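Local coordinates for BH2851 (Bacillus halodurans, PDB 2GFG), which is a putative adenylate cyclase of the CYTH family, built on a closed antiparallel barrel and probably acting on a phosphate-bearing substrate that remains unidentified, at residues L136-S141 with Y149-E154. Numbering follows the deposited sequence.
Sequences LCLDHS and YEIEFE. With EDO (1,2-ethanediol), chain H.
L136 and L138 grip I151 between them on the outer, helix-covered face of the hairpin formed by strands 134-143 and 146-155. The bump is I151 CG1, which fits between the two leucines: CD1 of L136 meets it at 3.5 Å and CD2 of L138 at 3.9 Å. L136 reaches over with its CG anti to the backbone N (chi1 -176°), and its second torsion then carries CD1 to 3.4 Å from E152 O. I168 of helix 158-171 and L26 from a loop pack on L136 from outside the hairpin.

Farther along this face, the rings of H140 and Y149 lie nearly parallel, their planes 13° apart, but offset, with little of one lying over the other. Y149 CE2 sits over one face of the imidazole, near its rim, 3.3 Å from H140 CD2, while H140 NE2 is hydrogen-bonded to E147. With the imidazole cut back to an alanine, the phenol ring is likely to lose its neighbour on this side and E147 its partner.

Between these side chains, C137 and D139 each pair with the opposite strand through two backbone hydrogen bonds, C137 N reaching E152 O at 2.8 Å. On the barrel-interior face, D139 OD2 comes within 2.9 Å of E152 OE1, the carboxylate planes 78° apart. E150 adds a third acid, its OE2 accepting a hydrogen bond from O1 of an ethanediol, probably from the crystallisation liquor, at 3.1 Å. K182 bridges all three acids, probably offsetting their mutual repulsion, while R126 takes the other oxygen of D139; the grouping is consistent with the charged, metal-binding barrel interior of CYTH relatives.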
loop_
_atom_site.group_PDB
_atom_site.type_symbol
_atom_site.label_atom_id
_atom_site.label_comp_id
_atom_site.label_asym_id
_atom_site.label_seq_id
_atom_site.Cartn_x
_atom_site.Cartn_y
_atom_site.Cartn_z
ATOM N N LEU A 136 10.265 -4.450 8.073
ATOM C CA LEU A 136 10.460 -5.120 6.781
ATOM C C LEU A 136 9.232 -5.950 6.450
ATOM O O LEU A 136 8.866 -6.832 7.207
ATOM C CB LEU A 136 11.702 -6.021 6.843
ATOM C CG LEU A 136 12.133 -6.746 5.562
ATOM C CD1 LEU A 136 12.551 -5.744 4.483
ATOM C CD2 LEU A 136 13.255 -7.689 5.871
ATOM N N CYS A 137 8.592 -5.653 5.317
ATOM C CA CYS A 137 7.360 -6.357 4.904
ATOM C C CYS A 137 7.608 -7.319 3.725
ATOM O O CYS A 137 8.263 -6.954 2.759
ATOM C CB CYS A 137 6.277 -5.342 4.511
ATOM S SG CYS A 137 5.839 -4.147 5.817
ATOM N N LEU A 138 7.088 -8.560 3.835
ATOM C CA LEU A 138 7.066 -9.512 2.697
ATOM C C LEU A 138 5.645 -9.616 2.161
ATOM O O LEU A 138 4.769 -10.147 2.833
ATOM C CB LEU A 138 7.572 -10.894 3.118
ATOM C CG LEU A 138 9.093 -11.065 3.324
ATOM C CD1 LEU A 138 9.381 -12.427 3.887
ATOM C CD2 LEU A 138 9.854 -10.870 2.037
ATOM N N ASP A 139 5.438 -9.139 0.928
ATOM C CA ASP A 139 4.094 -9.029 0.328
ATOM C C ASP A 139 3.913 -9.939 -0.861
ATOM O O ASP A 139 4.566 -9.761 -1.892
ATOM C CB ASP A 139 3.843 -7.590 -0.137
ATOM C CG ASP A 139 3.683 -6.622 1.002
ATOM O OD1 ASP A 139 3.674 -7.051 2.170
ATOM O OD2 ASP A 139 3.543 -5.413 0.721
ATOM N N HIS A 140 2.982 -10.881 -0.735
ATOM C CA HIS A 140 2.525 -11.690 -1.848
ATOM C C HIS A 140 1.136 -11.175 -2.233
ATOM O O HIS A 140 0.195 -11.244 -1.429
ATOM C CB HIS A 140 2.484 -13.180 -1.444
ATOM C CG HIS A 140 1.821 -14.071 -2.452
ATOM N ND1 HIS A 140 1.108 -15.195 -2.092
ATOM C CD2 HIS A 140 1.730 -13.984 -3.801
ATOM C CE1 HIS A 140 0.629 -15.774 -3.179
ATOM N NE2 HIS A 140 0.977 -15.049 -4.225
ATOM N N SER A 141 1.026 -10.618 -3.438
ATOM C CA SER A 141 -0.211 -9.971 -3.888
ATOM C C SER A 141 -0.819 -10.687 -5.075
ATOM O O SER A 141 -0.108 -11.233 -5.899
ATOM C CB SER A 141 0.060 -8.507 -4.263
ATOM O OG SER A 141 0.589 -7.797 -3.165
ATOM N N TYR A 149 5.375 -10.916 -5.974
ATOM C CA TYR A 149 6.005 -10.949 -4.659
ATOM C C TYR A 149 6.864 -9.725 -4.487
ATOM O O TYR A 149 7.489 -9.259 -5.446
ATOM C CB TYR A 149 6.851 -12.216 -4.513
ATOM C CG TYR A 149 6.085 -13.486 -4.778
ATOM C CD1 TYR A 149 5.949 -13.986 -6.081
ATOM C CD2 TYR A 149 5.457 -14.172 -3.740
ATOM C CE1 TYR A 149 5.214 -15.156 -6.337
ATOM C CE2 TYR A 149 4.723 -15.341 -3.980
ATOM C CZ TYR A 149 4.598 -15.820 -5.278
ATOM O OH TYR A 149 3.876 -16.953 -5.509
ATOM N N GLU A 150 6.902 -9.193 -3.270
ATOM C CA GLU A 150 7.581 -7.929 -3.012
ATOM C C GLU A 150 8.097 -7.839 -1.576
ATOM O O GLU A 150 7.408 -8.224 -0.631
ATOM C CB GLU A 150 6.618 -6.765 -3.276
ATOM C CG GLU A 150 7.302 -5.405 -3.458
ATOM C CD GLU A 150 6.314 -4.246 -3.521
ATOM O OE1 GLU A 150 5.090 -4.484 -3.428
ATOM O OE2 GLU A 150 6.763 -3.096 -3.645
ATOM N N ILE A 151 9.319 -7.328 -1.431
ATOM C CA ILE A 151 9.878 -6.988 -0.129
ATOM C C ILE A 151 9.927 -5.467 -0.033
ATOM O O ILE A 151 10.146 -4.791 -1.044
ATOM C CB ILE A 151 11.308 -7.607 0.076
ATOM C CG1 ILE A 151 11.728 -7.516 1.537
ATOM C CG2 ILE A 151 12.370 -6.922 -0.852
ATOM C CD1 ILE A 151 13.036 -8.254 1.843
ATOM N N GLU A 152 9.615 -4.924 1.153
ATOM C CA GLU A 152 9.643 -3.440 1.378
ATOM C C GLU A 152 10.212 -3.121 2.741
ATOM O O GLU A 152 9.905 -3.801 3.701
ATOM C CB GLU A 152 8.228 -2.831 1.302
ATOM C CG GLU A 152 7.336 -3.351 0.160
ATOM C CD GLU A 152 5.851 -3.280 0.495
ATOM O OE1 GLU A 152 5.482 -3.513 1.672
ATOM O OE2 GLU A 152 5.051 -3.052 -0.426
ATOM N N PHE A 153 10.969 -2.028 2.839
ATOM C CA PHE A 153 11.466 -1.548 4.138
ATOM C C PHE A 153 10.823 -0.219 4.499
ATOM O O PHE A 153 10.883 0.726 3.728
ATOM C CB PHE A 153 12.981 -1.403 4.131
ATOM C CG PHE A 153 13.539 -0.944 5.434
ATOM C CD1 PHE A 153 13.521 -1.781 6.538
ATOM C CD2 PHE A 153 14.031 0.354 5.587
ATOM C CE1 PHE A 153 14.011 -1.353 7.764
ATOM C CE2 PHE A 153 14.522 0.787 6.823
ATOM C CZ PHE A 153 14.514 -0.068 7.901
ATOM N N GLU A 154 10.209 -0.165 5.689
ATOM C CA GLU A 154 9.584 1.058 6.211
ATOM C C GLU A 154 10.567 1.775 7.141
ATOM O O GLU A 154 10.881 1.280 8.222
ATOM C CB GLU A 154 8.290 0.723 6.972
ATOM C CG GLU A 154 7.162 0.144 6.100
ATOM C CD GLU A 154 5.911 -0.262 6.927
ATOM O OE1 GLU A 154 6.053 -1.073 7.864
ATOM O OE2 GLU A 154 4.792 0.229 6.620
HETATM C C1 EDO H . 3.793 -0.896 -2.176
HETATM O O1 EDO H . 4.400 -1.129 -3.449
HETATM C C2 EDO H . 2.864 0.316 -2.231
HETATM O O2 EDO H . 1.502 -0.031 -1.916
#